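Local coordinates for putative pore-forming toxin (Bacteroides vulgatus ATCC 8482, PDB 3KOG), which is of unproven function but is named a putative pore-forming toxin and carries a domain of unknown function from the transthyretin clan, at residues T13-V25 with I40-P53. Residues are numbered along the deposited sequence; the frame is centred on the assembly and turned at random.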
loop_
_atom_site.group_PDB
_atom_site.type_symbol
_atom_site.label_atom_id
_atom_site.label_comp_id
_atom_site.label_asym_id
_atom_site.label_seq_id
_atom_site.Cartn_x
_atom_site.Cartn_y
_atom_site.Cartn_z
ATOM N N THR A 13 -26.332 3.246 -3.654
ATOM C CA THR A 13 -25.321 2.573 -2.759
ATOM C C THR A 13 -23.887 2.875 -3.217
ATOM O O THR A 13 -23.442 2.345 -4.271
ATOM C CB THR A 13 -25.517 1.028 -2.687
ATOM O OG1 THR A 13 -26.701 0.734 -1.915
ATOM C CG2 THR A 13 -24.280 0.322 -2.063
ATOM N N PRO A 14 -23.141 3.678 -2.399
ATOM C CA PRO A 14 -21.840 4.215 -2.801
ATOM C C PRO A 14 -20.837 3.095 -3.032
ATOM O O PRO A 14 -21.016 1.970 -2.524
ATOM C CB PRO A 14 -21.446 5.112 -1.623
ATOM C CG PRO A 14 -22.124 4.457 -0.421
ATOM C CD PRO A 14 -23.415 3.900 -0.956
ATOM N N VAL A 15 -19.831 3.381 -3.848
ATOM C CA VAL A 15 -18.793 2.442 -4.094
ATOM C C VAL A 15 -17.839 2.526 -2.897
ATOM O O VAL A 15 -17.327 3.582 -2.574
ATOM C CB VAL A 15 -18.020 2.762 -5.368
ATOM C CG1 VAL A 15 -16.945 1.684 -5.589
ATOM C CG2 VAL A 15 -18.969 2.873 -6.577
ATOM N N ASN A 16 -17.642 1.401 -2.249
ATOM C CA ASN A 16 -16.736 1.324 -1.114
ATOM C C ASN A 16 -15.280 1.569 -1.514
ATOM O O ASN A 16 -14.826 1.081 -2.569
ATOM C CB ASN A 16 -16.867 -0.031 -0.486
ATOM C CG ASN A 16 -18.278 -0.301 0.024
ATOM O OD1 ASN A 16 -19.025 0.622 0.362
ATOM N ND2 ASN A 16 -18.636 -1.581 0.087
ATOM N N ALA A 17 -14.534 2.272 -0.665
ATOM C CA ALA A 17 -13.090 2.356 -0.795
ATOM C C ALA A 17 -12.516 0.968 -0.576
ATOM O O ALA A 17 -13.118 0.123 0.088
ATOM C CB ALA A 17 -12.475 3.319 0.264
ATOM N N LYS A 18 -11.335 0.736 -1.102
ATOM C CA LYS A 18 -10.679 -0.577 -0.955
ATOM C C LYS A 18 -9.217 -0.420 -0.877
ATOM O O LYS A 18 -8.631 0.381 -1.591
ATOM C CB LYS A 18 -11.082 -1.521 -2.060
ATOM C CG LYS A 18 -10.443 -2.920 -1.929
ATOM C CD LYS A 18 -10.835 -3.836 -3.106
ATOM C CE LYS A 18 -12.255 -4.360 -3.022
ATOM N NZ LYS A 18 -12.357 -5.320 -4.210
ATOM N N PHE A 19 -8.590 -1.224 -0.002
ATOM C CA PHE A 19 -7.161 -1.179 0.189
ATOM C C PHE A 19 -6.656 -2.595 0.409
ATOM O O PHE A 19 -7.276 -3.338 1.185
ATOM C CB PHE A 19 -6.782 -0.285 1.347
ATOM C CG PHE A 19 -5.320 0.091 1.349
ATOM C CD1 PHE A 19 -4.877 1.164 0.600
ATOM C CD2 PHE A 19 -4.428 -0.622 2.089
ATOM C CE1 PHE A 19 -3.568 1.508 0.578
ATOM C CE2 PHE A 19 -3.083 -0.299 2.088
ATOM C CZ PHE A 19 -2.659 0.802 1.297
ATOM N N ILE A 20 -5.620 -2.974 -0.352
ATOM C CA ILE A 20 -5.010 -4.313 -0.275
ATOM C C ILE A 20 -3.615 -4.254 0.278
ATOM O O ILE A 20 -2.766 -3.512 -0.207
ATOM C CB ILE A 20 -5.041 -4.990 -1.644
ATOM C CG1 ILE A 20 -6.514 -5.125 -2.109
ATOM C CG2 ILE A 20 -4.367 -6.379 -1.611
ATOM C CD1 ILE A 20 -6.650 -5.524 -3.602
ATOM N N ILE A 21 -3.374 -5.043 1.315
ATOM C CA ILE A 21 -2.072 -5.222 1.878
ATOM C C ILE A 21 -1.496 -6.573 1.479
ATOM O O ILE A 21 -2.139 -7.644 1.676
ATOM C CB ILE A 21 -2.151 -5.187 3.463
ATOM C CG1 ILE A 21 -2.553 -3.797 3.978
ATOM C CG2 ILE A 21 -0.737 -5.634 4.075
ATOM C CD1 ILE A 21 -3.069 -3.822 5.468
ATOM N N THR A 22 -0.312 -6.550 0.905
ATOM C CA THR A 22 0.353 -7.761 0.441
ATOM C C THR A 22 1.643 -8.023 1.225
ATOM O O THR A 22 2.665 -7.385 1.002
ATOM C CB THR A 22 0.646 -7.693 -1.081
ATOM O OG1 THR A 22 -0.589 -7.489 -1.807
ATOM C CG2 THR A 22 1.315 -8.966 -1.566
ATOM N N PRO A 23 1.608 -9.005 2.140
ATOM C CA PRO A 23 2.806 -9.375 2.884
ATOM C C PRO A 23 3.796 -10.129 2.000
ATOM O O PRO A 23 3.390 -10.916 1.135
ATOM C CB PRO A 23 2.278 -10.311 4.005
ATOM C CG PRO A 23 0.839 -10.305 3.888
ATOM C CD PRO A 23 0.415 -9.723 2.614
ATOM N N VAL A 24 5.070 -9.798 2.177
ATOM C CA VAL A 24 6.198 -10.477 1.581
ATOM C C VAL A 24 7.096 -10.924 2.767
ATOM O O VAL A 24 7.520 -10.052 3.558
ATOM C CB VAL A 24 6.989 -9.529 0.693
ATOM C CG1 VAL A 24 8.215 -10.262 0.092
ATOM C CG2 VAL A 24 6.095 -8.886 -0.406
ATOM N N VAL A 25 7.330 -12.238 2.929
ATOM C CA VAL A 25 8.081 -12.762 4.097
ATOM C C VAL A 25 9.478 -13.170 3.619
ATOM O O VAL A 25 9.615 -14.025 2.698
ATOM C CB VAL A 25 7.396 -13.982 4.771
ATOM C CG1 VAL A 25 8.162 -14.420 6.055
ATOM C CG2 VAL A 25 5.906 -13.659 5.093
ATOM N N ILE A 40 1.168 -17.186 7.858
ATOM C CA ILE A 40 0.978 -15.759 7.891
ATOM C C ILE A 40 -0.334 -15.403 8.524
ATOM O O ILE A 40 -1.369 -15.948 8.151
ATOM C CB ILE A 40 1.043 -15.146 6.463
ATOM C CG1 ILE A 40 2.419 -15.455 5.864
ATOM C CG2 ILE A 40 0.825 -13.645 6.523
ATOM C CD1 ILE A 40 2.589 -14.995 4.406
ATOM N N SER A 41 -0.317 -14.414 9.418
ATOM C CA SER A 41 -1.526 -13.996 10.069
ATOM C C SER A 41 -1.682 -12.478 10.046
ATOM O O SER A 41 -0.700 -11.714 10.153
ATOM C CB SER A 41 -1.562 -14.531 11.510
ATOM O OG SER A 41 -0.490 -13.997 12.264
ATOM N N PHE A 42 -2.916 -12.047 9.851
ATOM C CA PHE A 42 -3.297 -10.649 9.904
ATOM C C PHE A 42 -4.016 -10.422 11.217
ATOM O O PHE A 42 -4.940 -11.173 11.493
ATOM C CB PHE A 42 -4.294 -10.329 8.794
ATOM C CG PHE A 42 -3.757 -10.457 7.408
ATOM C CD1 PHE A 42 -3.740 -11.680 6.769
ATOM C CD2 PHE A 42 -3.223 -9.346 6.758
ATOM C CE1 PHE A 42 -3.207 -11.814 5.454
ATOM C CE2 PHE A 42 -2.733 -9.450 5.446
ATOM C CZ PHE A 42 -2.751 -10.671 4.790
ATOM N N SER A 43 -3.618 -9.411 12.007
ATOM C CA SER A 43 -4.302 -9.024 13.238
ATOM C C SER A 43 -5.795 -8.799 13.084
ATOM O O SER A 43 -6.542 -9.167 13.963
ATOM C CB SER A 43 -3.709 -7.747 13.896
ATOM O OG SER A 43 -3.776 -6.654 13.018
ATOM N N LYS A 44 -6.173 -8.203 11.972
ATOM C CA LYS A 44 -7.555 -8.035 11.605
ATOM C C LYS A 44 -7.596 -8.145 10.086
ATOM O O LYS A 44 -6.730 -7.616 9.364
ATOM C CB LYS A 44 -8.138 -6.676 12.123
ATOM C CG LYS A 44 -8.475 -6.743 13.642
ATOM C CD LYS A 44 -9.123 -5.519 14.275
ATOM C CE LYS A 44 -9.698 -5.908 15.615
ATOM N NZ LYS A 44 -8.680 -6.171 16.593
ATOM N N GLY A 45 -8.600 -8.891 9.621
ATOM C CA GLY A 45 -8.931 -8.971 8.243
ATOM C C GLY A 45 -8.102 -9.966 7.462
ATOM O O GLY A 45 -7.307 -10.704 8.052
ATOM N N ASN A 46 -8.303 -9.994 6.133
ATOM C CA ASN A 46 -7.679 -11.006 5.300
ATOM C C ASN A 46 -6.737 -10.391 4.270
ATOM O O ASN A 46 -6.389 -11.040 3.289
ATOM C CB ASN A 46 -8.756 -11.860 4.601
ATOM C CG ASN A 46 -9.629 -11.010 3.560
ATOM O OD1 ASN A 46 -9.282 -9.838 3.240
ATOM N ND2 ASN A 46 -10.691 -11.616 3.026
ATOM N N GLY A 47 -6.308 -9.142 4.485
ATOM C CA GLY A 47 -5.460 -8.474 3.496
ATOM C C GLY A 47 -6.198 -7.511 2.579
ATOM O O GLY A 47 -5.577 -6.617 1.991
ATOM N N THR A 48 -7.500 -7.685 2.412
ATOM C CA THR A 48 -8.339 -6.795 1.617
ATOM C C THR A 48 -9.358 -6.076 2.533
ATOM O O THR A 48 -10.125 -6.709 3.313
ATOM C CB THR A 48 -9.114 -7.583 0.518
ATOM O OG1 THR A 48 -8.149 -8.160 -0.308
ATOM C CG2 THR A 48 -10.020 -6.621 -0.305
ATOM N N TYR A 49 -9.306 -4.752 2.511
ATOM C CA TYR A 49 -10.043 -3.889 3.445
ATOM C C TYR A 49 -10.957 -2.990 2.658
ATOM O O TYR A 49 -10.532 -2.343 1.691
ATOM C CB TYR A 49 -9.084 -3.093 4.330
ATOM C CG TYR A 49 -8.254 -4.036 5.097
ATOM C CD1 TYR A 49 -7.120 -4.564 4.533
ATOM C CD2 TYR A 49 -8.633 -4.478 6.382
ATOM C CE1 TYR A 49 -6.335 -5.519 5.197
ATOM C CE2 TYR A 49 -7.888 -5.460 7.042
ATOM C CZ TYR A 49 -6.726 -5.973 6.453
ATOM O OH TYR A 49 -5.978 -6.942 7.034
ATOM N N GLU A 50 -12.225 -2.924 3.073
ATOM C CA GLU A 50 -13.277 -2.310 2.264
ATOM C C GLU A 50 -14.057 -1.332 3.164
ATOM O O GLU A 50 -14.458 -1.690 4.279
ATOM C CB GLU A 50 -14.195 -3.389 1.671
ATOM C CG GLU A 50 -15.305 -2.868 0.738
ATOM C CD GLU A 50 -16.077 -3.996 0.030
ATOM O OE1 GLU A 50 -15.754 -5.203 0.265
ATOM O OE2 GLU A 50 -16.992 -3.657 -0.768
ATOM N N GLY A 51 -14.238 -0.099 2.693
ATOM C CA GLY A 51 -14.927 0.914 3.450
ATOM C C GLY A 51 -16.430 0.691 3.479
ATOM O O GLY A 51 -16.952 -0.294 2.893
ATOM N N THR A 52 -17.112 1.620 4.120
ATOM C CA THR A 52 -18.571 1.535 4.307
ATOM C C THR A 52 -19.364 2.806 4.040
ATOM O O THR A 52 -20.353 3.054 4.714
ATOM C CB THR A 52 -18.861 1.045 5.729
ATOM O OG1 THR A 52 -18.313 1.975 6.641
ATOM C CG2 THR A 52 -18.269 -0.378 5.963
ATOM N N PRO A 53 -18.997 3.582 2.993
ATOM C CA PRO A 53 -18.044 3.358 1.909
ATOM C C PRO A 53 -16.634 3.885 2.233
ATOM O O PRO A 53 -15.694 3.550 1.533
ATOM C CB PRO A 53 -18.650 4.192 0.789
ATOM C CG PRO A 53 -19.278 5.317 1.465
ATOM C CD PRO A 53 -19.829 4.771 2.729
#
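Phe-19 and Tyr-49 form the hydrogen-bonded pair at the middle of a short antiparallel ladder, each backbone N reaching the other's O at 2.8 Å. Ile-21 N to Gly-47 O continues it; past the strand ends, Gly-51 N to Ala-17 O and Ala-17 N to O of Pro-53, which follows a cis peptide, extend the pairing into loops. In the conformer described here, one of two for Glu-50, Asn-16 ND2 gives a nearly straight bond (174°) to Glu-50 OE2 at 2.8 Å. The oxygen lies in the amide plane, yet ND2 meets it from above the carboxylate plane; Glu-50 gets there extended, CG opposite its own N (chi1 -177°).

Strand 18-25 pairs with 48-50 along one side and, in parallel, with 85-94 along the other, whereas 40-42 belongs to a second sheet. Residues 43-47 carry the chain between the sheets, as in a beta-sandwich. A short bond from Tyr-49 OH to Lys-44 O (2.5 Å) and an Asx turn, Asn-46 OD1 accepting from Thr-48 N, tie this link to strand 48-50.

Ile-21 CD1 meets Tyr-49 CE1 (3.7 Å) on one sheet, both side chains facing the other through Ile-60 and Ile-77. Between the sheets, Pro-23 CG approaches Phe-42 CZ (3.7 Å), while Gly-47 N lies over that ring's face, and Val-25 CG2 and Ile-40 CD1 lie alongside, pointing opposite ways. Pro-14 CG packs on Pro-53 CG (3.5 Å), the side chains roughly perpendicular.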